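Local structure of tryptase inhibitor (2UUY) at residues W7-K12 with Y23-C28; R18-Y23 with V31-Y36. The protein probably inhibits serine endopeptidases such as tryptase, through a small disulfide-rich domain of the Kunitz type resembling tick anticoagulant peptide. One frame throughout, in Å; residues are numbered along the deposited sequence.

Contact 1 of 2, residues W7-K12 with Y23-C28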
loop_
_atom_site.group_PDB
_atom_site.type_symbol
_atom_site.label_atom_id
_atom_site.label_comp_id
_atom_site.label_asym_id
_atom_site.label_seq_id
_atom_site.Cartn_x
_atom_site.Cartn_y
_atom_site.Cartn_z
ATOM N N TRP B 7 7.445 -15.916 23.042
ATOM C CA TRP B 7 7.139 -14.570 23.523
ATOM C C TRP B 7 6.020 -13.955 22.728
ATOM O O TRP B 7 5.938 -14.190 21.513
ATOM C CB TRP B 7 8.385 -13.699 23.405
ATOM C CG TRP B 7 8.360 -12.441 24.234
ATOM C CD1 TRP B 7 8.009 -11.172 23.838
ATOM C CD2 TRP B 7 8.760 -12.332 25.606
ATOM N NE1 TRP B 7 8.167 -10.311 24.888
ATOM C CE2 TRP B 7 8.631 -11.000 25.974
ATOM C CE3 TRP B 7 9.199 -13.261 26.564
ATOM C CZ2 TRP B 7 8.903 -10.559 27.257
ATOM C CZ3 TRP B 7 9.501 -12.809 27.827
ATOM C CH2 TRP B 7 9.339 -11.474 28.169
ATOM N N SER B 8 5.184 -13.157 23.362
ATOM C CA SER B 8 4.092 -12.449 22.715
ATOM C C SER B 8 4.648 -11.224 22.021
ATOM O O SER B 8 5.099 -10.305 22.682
ATOM C CB SER B 8 3.075 -11.981 23.751
ATOM O OG SER B 8 1.983 -11.342 23.116
ATOM N N GLU B 9 4.623 -11.230 20.714
ATOM C CA GLU B 9 5.101 -10.106 19.913
ATOM C C GLU B 9 3.919 -9.240 19.510
ATOM O O GLU B 9 2.763 -9.587 19.722
ATOM C CB GLU B 9 5.870 -10.637 18.716
ATOM C CG GLU B 9 7.116 -11.342 19.177
ATOM C CD GLU B 9 7.943 -11.847 18.022
ATOM O OE1 GLU B 9 7.896 -13.063 17.747
ATOM O OE2 GLU B 9 8.624 -11.049 17.372
ATOM N N PRO B 10 4.193 -8.079 18.922
ATOM C CA PRO B 10 3.111 -7.236 18.592
ATOM C C PRO B 10 2.116 -7.858 17.610
ATOM O O PRO B 10 2.504 -8.630 16.739
ATOM C CB PRO B 10 3.785 -6.028 17.866
ATOM C CG PRO B 10 5.131 -6.028 18.454
ATOM C CD PRO B 10 5.474 -7.446 18.579
ATOM N N VAL B 11 0.846 -7.564 17.761
ATOM C CA VAL B 11 -0.170 -8.058 16.852
ATOM C C VAL B 11 0.073 -7.418 15.490
ATOM O O VAL B 11 0.233 -6.189 15.374
ATOM C CB VAL B 11 -1.589 -7.757 17.358
ATOM C CG1 VAL B 11 -2.637 -8.042 16.277
ATOM C CG2 VAL B 11 -1.905 -8.586 18.599
ATOM N N LYS B 12 0.153 -8.248 14.461
ATOM C CA LYS B 12 0.297 -7.742 13.098
ATOM C C LYS B 12 -0.988 -7.073 12.638
ATOM O O LYS B 12 -2.082 -7.628 12.735
ATOM C CB LYS B 12 0.618 -8.882 12.157
ATOM C CG LYS B 12 1.978 -9.448 12.402
ATOM C CD LYS B 12 2.276 -10.751 11.651
ATOM C CE LYS B 12 3.676 -11.276 11.993
ATOM N NZ LYS B 12 4.159 -12.320 11.048
ATOM N N TYR B 23 9.627 -1.818 19.325
ATOM C CA TYR B 23 8.839 -2.282 20.460
ATOM C C TYR B 23 9.754 -2.916 21.491
ATOM O O TYR B 23 10.684 -3.651 21.170
ATOM C CB TYR B 23 7.839 -3.347 20.014
ATOM C CG TYR B 23 6.611 -2.900 19.281
ATOM C CD1 TYR B 23 5.405 -2.854 19.928
ATOM C CD2 TYR B 23 6.637 -2.644 17.915
ATOM C CE1 TYR B 23 4.248 -2.543 19.267
ATOM C CE2 TYR B 23 5.472 -2.340 17.234
ATOM C CZ TYR B 23 4.297 -2.281 17.906
ATOM O OH TYR B 23 3.145 -2.010 17.194
ATOM N N CYS B 24 9.443 -2.658 22.740
ATOM C CA CYS B 24 10.139 -3.296 23.835
ATOM C C CYS B 24 9.684 -4.725 24.015
ATOM O O CYS B 24 8.490 -4.970 24.306
ATOM C CB CYS B 24 9.841 -2.514 25.111
ATOM S SG CYS B 24 10.639 -3.213 26.570
ATOM N N MET B 25 10.610 -5.656 23.813
ATOM C CA MET B 25 10.350 -7.084 23.938
ATOM C C MET B 25 11.183 -7.601 25.100
ATOM O O MET B 25 12.317 -8.008 24.929
ATOM C CB MET B 25 10.729 -7.822 22.645
ATOM C CG MET B 25 10.110 -7.278 21.360
ATOM S SD MET B 25 8.319 -7.046 21.364
ATOM C CE MET B 25 7.693 -8.428 22.281
ATOM N N GLY B 26 10.633 -7.544 26.298
ATOM C CA GLY B 26 11.349 -7.982 27.494
ATOM C C GLY B 26 12.399 -6.957 27.889
ATOM O O GLY B 26 12.061 -5.869 28.348
ATOM N N ASN B 27 13.654 -7.276 27.650
ATOM C CA ASN B 27 14.769 -6.441 28.079
ATOM C C ASN B 27 15.183 -5.401 27.083
ATOM O O ASN B 27 15.900 -4.474 27.444
ATOM C CB ASN B 27 15.994 -7.302 28.316
ATOM C CG ASN B 27 15.893 -8.160 29.529
ATOM O OD1 ASN B 27 15.012 -8.011 30.356
ATOM N ND2 ASN B 27 16.848 -9.063 29.654
ATOM N N CYS B 28 14.796 -5.567 25.820
ATOM C CA CYS B 28 15.343 -4.781 24.727
ATOM C C CYS B 28 14.326 -4.482 23.653
ATOM O O CYS B 28 13.314 -5.179 23.540
ATOM C CB CYS B 28 16.526 -5.532 24.093
ATOM S SG CYS B 28 16.185 -7.288 23.552
HETATM O O HOH W 1 7.512 -7.650 25.898
#
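P10 meets Y23 in a CH-pi contact where the loop W7-K12 runs along the outer end of the central beta hairpin of this Kunitz-type domain. The touching parts of the two segments run in nearly opposite directions, 162° apart. P10 CG sits over the middle of the phenol ring, 3.5 Å from its centroid and 9° off the ring normal. CB of the proline covers the far end of the same face, 3.8 Å from Y23 CZ. The ring is brought under the proline by a chi1 of -76°, which sets Y23 CG anti to its own carbonyl carbon. A serine in place of Y23 would probably leave one side of P10 without its aromatic floor and open a gap between loop and strand.

The other apolar contacts gather round M25. Its chain bends at chi2 and chi3, which swings the thioether in towards the loop. There M25 SD lies 4.0 Å from P10 CD, the two side chains reaching tip to tip. The methyl CE is modelled at the edge of the W7 indole, but so close that the details of this approach are doubtful. M25 is buried, and V3, K30 and Y32 pack round it as well.

From M25 to C28 the chain makes a type II' turn, and M25 N bonds to C28 O beside it at 2.8 Å. G26 lies in this turn with a positive phi, and W7 CZ2 comes within 3.6 Å of its CA.

Polar contact between the segments runs through one water. It accepts from W7 NE1 at 2.9 Å and from G26 N at 3.1 Å, and donates to C24 O at 3.3 Å.

Contact 2 of 2, residues R18-Y23 with V31-Y36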
loop_
_atom_site.group_PDB
_atom_site.type_symbol
_atom_site.label_atom_id
_atom_site.label_comp_id
_atom_site.label_asym_id
_atom_site.label_seq_id
_atom_site.Cartn_x
_atom_site.Cartn_y
_atom_site.Cartn_z
ATOM N N ARG B 18 4.204 -0.783 5.330
ATOM C CA ARG B 18 5.436 -1.225 5.993
ATOM C C ARG B 18 6.033 -0.060 6.757
ATOM O O ARG B 18 6.973 0.584 6.304
ATOM C CB ARG B 18 6.418 -1.824 4.975
ATOM C CG ARG B 18 7.595 -2.544 5.635
ATOM C CD ARG B 18 8.739 -1.720 6.095
ATOM N NE ARG B 18 9.380 -0.998 4.989
ATOM C CZ ARG B 18 10.409 -1.448 4.254
ATOM N NH1 ARG B 18 10.961 -2.640 4.456
ATOM N NH2 ARG B 18 10.904 -0.702 3.287
ATOM N N PHE B 19 5.453 0.227 7.908
ATOM C CA PHE B 19 6.067 1.150 8.859
ATOM C C PHE B 19 7.188 0.443 9.611
ATOM O O PHE B 19 7.152 -0.764 9.789
ATOM C CB PHE B 19 5.037 1.635 9.859
ATOM C CG PHE B 19 3.874 2.334 9.257
ATOM C CD1 PHE B 19 4.056 3.499 8.541
ATOM C CD2 PHE B 19 2.577 1.903 9.481
ATOM C CE1 PHE B 19 2.977 4.167 8.001
ATOM C CE2 PHE B 19 1.494 2.567 8.938
ATOM C CZ PHE B 19 1.705 3.710 8.202
ATOM N N THR B 20 8.168 1.223 10.062
ATOM C CA THR B 20 9.235 0.733 10.923
ATOM C C THR B 20 8.952 1.217 12.336
ATOM O O THR B 20 8.912 2.418 12.583
ATOM C CB THR B 20 10.608 1.244 10.449
ATOM O OG1 THR B 20 10.844 0.748 9.134
ATOM C CG2 THR B 20 11.715 0.789 11.393
ATOM N N ARG B 21 8.718 0.280 13.249
ATOM C CA ARG B 21 8.431 0.623 14.653
ATOM C C ARG B 21 9.353 -0.150 15.560
ATOM O O ARG B 21 9.771 -1.249 15.251
ATOM C CB ARG B 21 6.996 0.251 15.019
ATOM C CG ARG B 21 5.949 0.777 14.093
ATOM C CD ARG B 21 5.886 2.251 14.073
ATOM N NE ARG B 21 5.468 2.781 15.359
ATOM C CZ ARG B 21 5.302 4.059 15.611
ATOM N NH1 ARG B 21 5.574 4.950 14.685
ATOM N NH2 ARG B 21 4.885 4.446 16.812
ATOM N N TYR B 22 9.643 0.417 16.725
ATOM C CA TYR B 22 10.485 -0.227 17.718
ATOM C C TYR B 22 9.636 -0.545 18.930
ATOM O O TYR B 22 8.984 0.328 19.468
ATOM C CB TYR B 22 11.657 0.702 18.083
ATOM C CG TYR B 22 12.511 1.048 16.886
ATOM C CD1 TYR B 22 13.510 0.201 16.469
ATOM C CD2 TYR B 22 12.268 2.191 16.147
ATOM C CE1 TYR B 22 14.275 0.494 15.346
ATOM C CE2 TYR B 22 13.042 2.495 15.066
ATOM C CZ TYR B 22 14.023 1.620 14.655
ATOM O OH TYR B 22 14.756 1.941 13.506
ATOM N N TYR B 23 9.627 -1.818 19.325
ATOM C CA TYR B 23 8.839 -2.282 20.460
ATOM C C TYR B 23 9.754 -2.916 21.491
ATOM O O TYR B 23 10.684 -3.651 21.170
ATOM C CB TYR B 23 7.839 -3.347 20.014
ATOM C CG TYR B 23 6.611 -2.900 19.281
ATOM C CD1 TYR B 23 5.405 -2.854 19.928
ATOM C CD2 TYR B 23 6.637 -2.644 17.915
ATOM C CE1 TYR B 23 4.248 -2.543 19.267
ATOM C CE2 TYR B 23 5.472 -2.340 17.234
ATOM C CZ TYR B 23 4.297 -2.281 17.906
ATOM O OH TYR B 23 3.145 -2.010 17.194
ATOM N N VAL B 31 13.080 -4.064 16.244
ATOM C CA VAL B 31 12.415 -3.445 15.132
ATOM C C VAL B 31 11.349 -4.380 14.549
ATOM O O VAL B 31 11.550 -5.600 14.416
ATOM C CB VAL B 31 13.449 -2.977 14.086
ATOM C CG1 VAL B 31 13.976 -4.145 13.269
ATOM C CG2 VAL B 31 12.826 -1.915 13.201
ATOM N N TYR B 32 10.217 -3.783 14.218
ATOM C CA TYR B 32 9.107 -4.465 13.556
ATOM C C TYR B 32 8.765 -3.665 12.309
ATOM O O TYR B 32 8.713 -2.443 12.337
ATOM C CB TYR B 32 7.907 -4.588 14.505
ATOM C CG TYR B 32 8.159 -5.671 15.515
ATOM C CD1 TYR B 32 7.813 -6.984 15.245
ATOM C CD2 TYR B 32 8.837 -5.407 16.701
ATOM C CE1 TYR B 32 8.115 -7.996 16.130
ATOM C CE2 TYR B 32 9.141 -6.399 17.587
ATOM C CZ TYR B 32 8.751 -7.677 17.312
ATOM O OH TYR B 32 9.073 -8.673 18.209
ATOM N N GLU B 33 8.579 -4.372 11.203
ATOM C CA GLU B 33 8.287 -3.760 9.903
ATOM C C GLU B 33 6.964 -4.306 9.397
ATOM O O GLU B 33 6.833 -5.537 9.212
ATOM C CB GLU B 33 9.374 -4.120 8.913
ATOM C CG GLU B 33 10.739 -3.546 9.195
ATOM C CD GLU B 33 11.717 -4.125 8.194
ATOM O OE1 GLU B 33 11.825 -3.555 7.111
ATOM O OE2 GLU B 33 12.287 -5.215 8.432
ATOM N N GLY B 34 5.982 -3.436 9.190
ATOM C CA GLY B 34 4.665 -3.890 8.774
ATOM C C GLY B 34 3.628 -2.903 9.230
ATOM O O GLY B 34 3.901 -1.715 9.398
ATOM N N CYS B 35 2.394 -3.385 9.386
ATOM C CA CYS B 35 1.281 -2.513 9.740
ATOM C C CYS B 35 1.175 -2.402 11.238
ATOM O O CYS B 35 0.308 -2.991 11.885
ATOM C CB CYS B 35 -0.031 -3.093 9.166
ATOM S SG CYS B 35 -1.453 -2.055 9.535
ATOM N N TYR B 36 2.094 -1.651 11.787
ATOM C CA TYR B 36 2.230 -1.509 13.239
ATOM C C TYR B 36 2.053 -0.059 13.567
ATOM O O TYR B 36 2.752 0.777 12.991
ATOM C CB TYR B 36 3.611 -1.979 13.694
ATOM C CG TYR B 36 3.877 -3.421 13.491
ATOM C CD1 TYR B 36 3.306 -4.387 14.318
ATOM C CD2 TYR B 36 4.703 -3.844 12.467
ATOM C CE1 TYR B 36 3.566 -5.718 14.112
ATOM C CE2 TYR B 36 4.982 -5.172 12.286
ATOM C CZ TYR B 36 4.425 -6.108 13.127
ATOM O OH TYR B 36 4.719 -7.435 12.949
#
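Strands 19-23 and 31-34 pair antiparallel, with axes 4.6 Å apart at closest approach, through hydrogen-bonded pairs F19 with G34 and R21 with Y32 and non-hydrogen-bonded pairs T20 with E33 and Y22 with V31. The R21-Y32 bonds are straight; R21 N to Y32 O has an N-H...O angle of 175°. The bond from F19 N to G34 O is more bent.

On the face of T20, Y22, V31 and E33, the methyl V31 CG2 packs between two neighbours. It lies 3.4 Å from T20 CG2 and 3.5 Å from Y22 CE1. The ring of Y22 runs alongside the valine and also touches M43 and C46 of helix 43-47. Nearby, R18 and E33 lie side by side, and R18 NH1 makes a salt bridge to E33 OE1 of 2.9 Å. Bends at chi2 and chi3 let the arginine run alongside E33, leaving the guanidinium and carboxylate planes 17° apart. R18 NH2 bonds to the backbone of another protein chain, where R18 also makes a cation-pi contact with an aromatic side chain.

This is the twisted two-stranded hairpin central to the Kunitz fold. On the face of F19, R21 and Y32, Y32 joins Y23 and Y36 in an aromatic cluster. Y23 turns an edge toward the face of Y36 in an offset edge-to-face pair, with centroids 5.9 Å apart and planes at 72°. Y23 CD2 approaches Y32 CD2 to 3.7 Å, the two side chains crossing at about a right angle. R21 slides past Y36 in the opposite direction: its CG lies 3.6 Å from Y36 CB, while NE bonds to G38 O. Near the end of the hairpin, F19 CD2 lies 3.7 Å from Y36 O.

In the fold
The centres of contacts 1 and 2 lie 11 Å apart, on opposite sides of the chain's centre. Their segments alternate along the chain: 7-12, 18-23, 23-28, 31-36. Both use strand 19-25 of the two-stranded antiparallel sheet, and they share Y23. The loop 7-12 also touches strand 28-34 directly. E9 OE2 and Y32 OH, 2.6 Å apart, form a probable hydrogen bond, P10 packs on Y32 and K12 on Y36. Loop 7-12 thus lies against both strands of the hairpin. Disulfides C1-C28, C24-C50 and C15-C35 tie the segments to other parts of this small domain, and contact 2 reaches the partner protein chain.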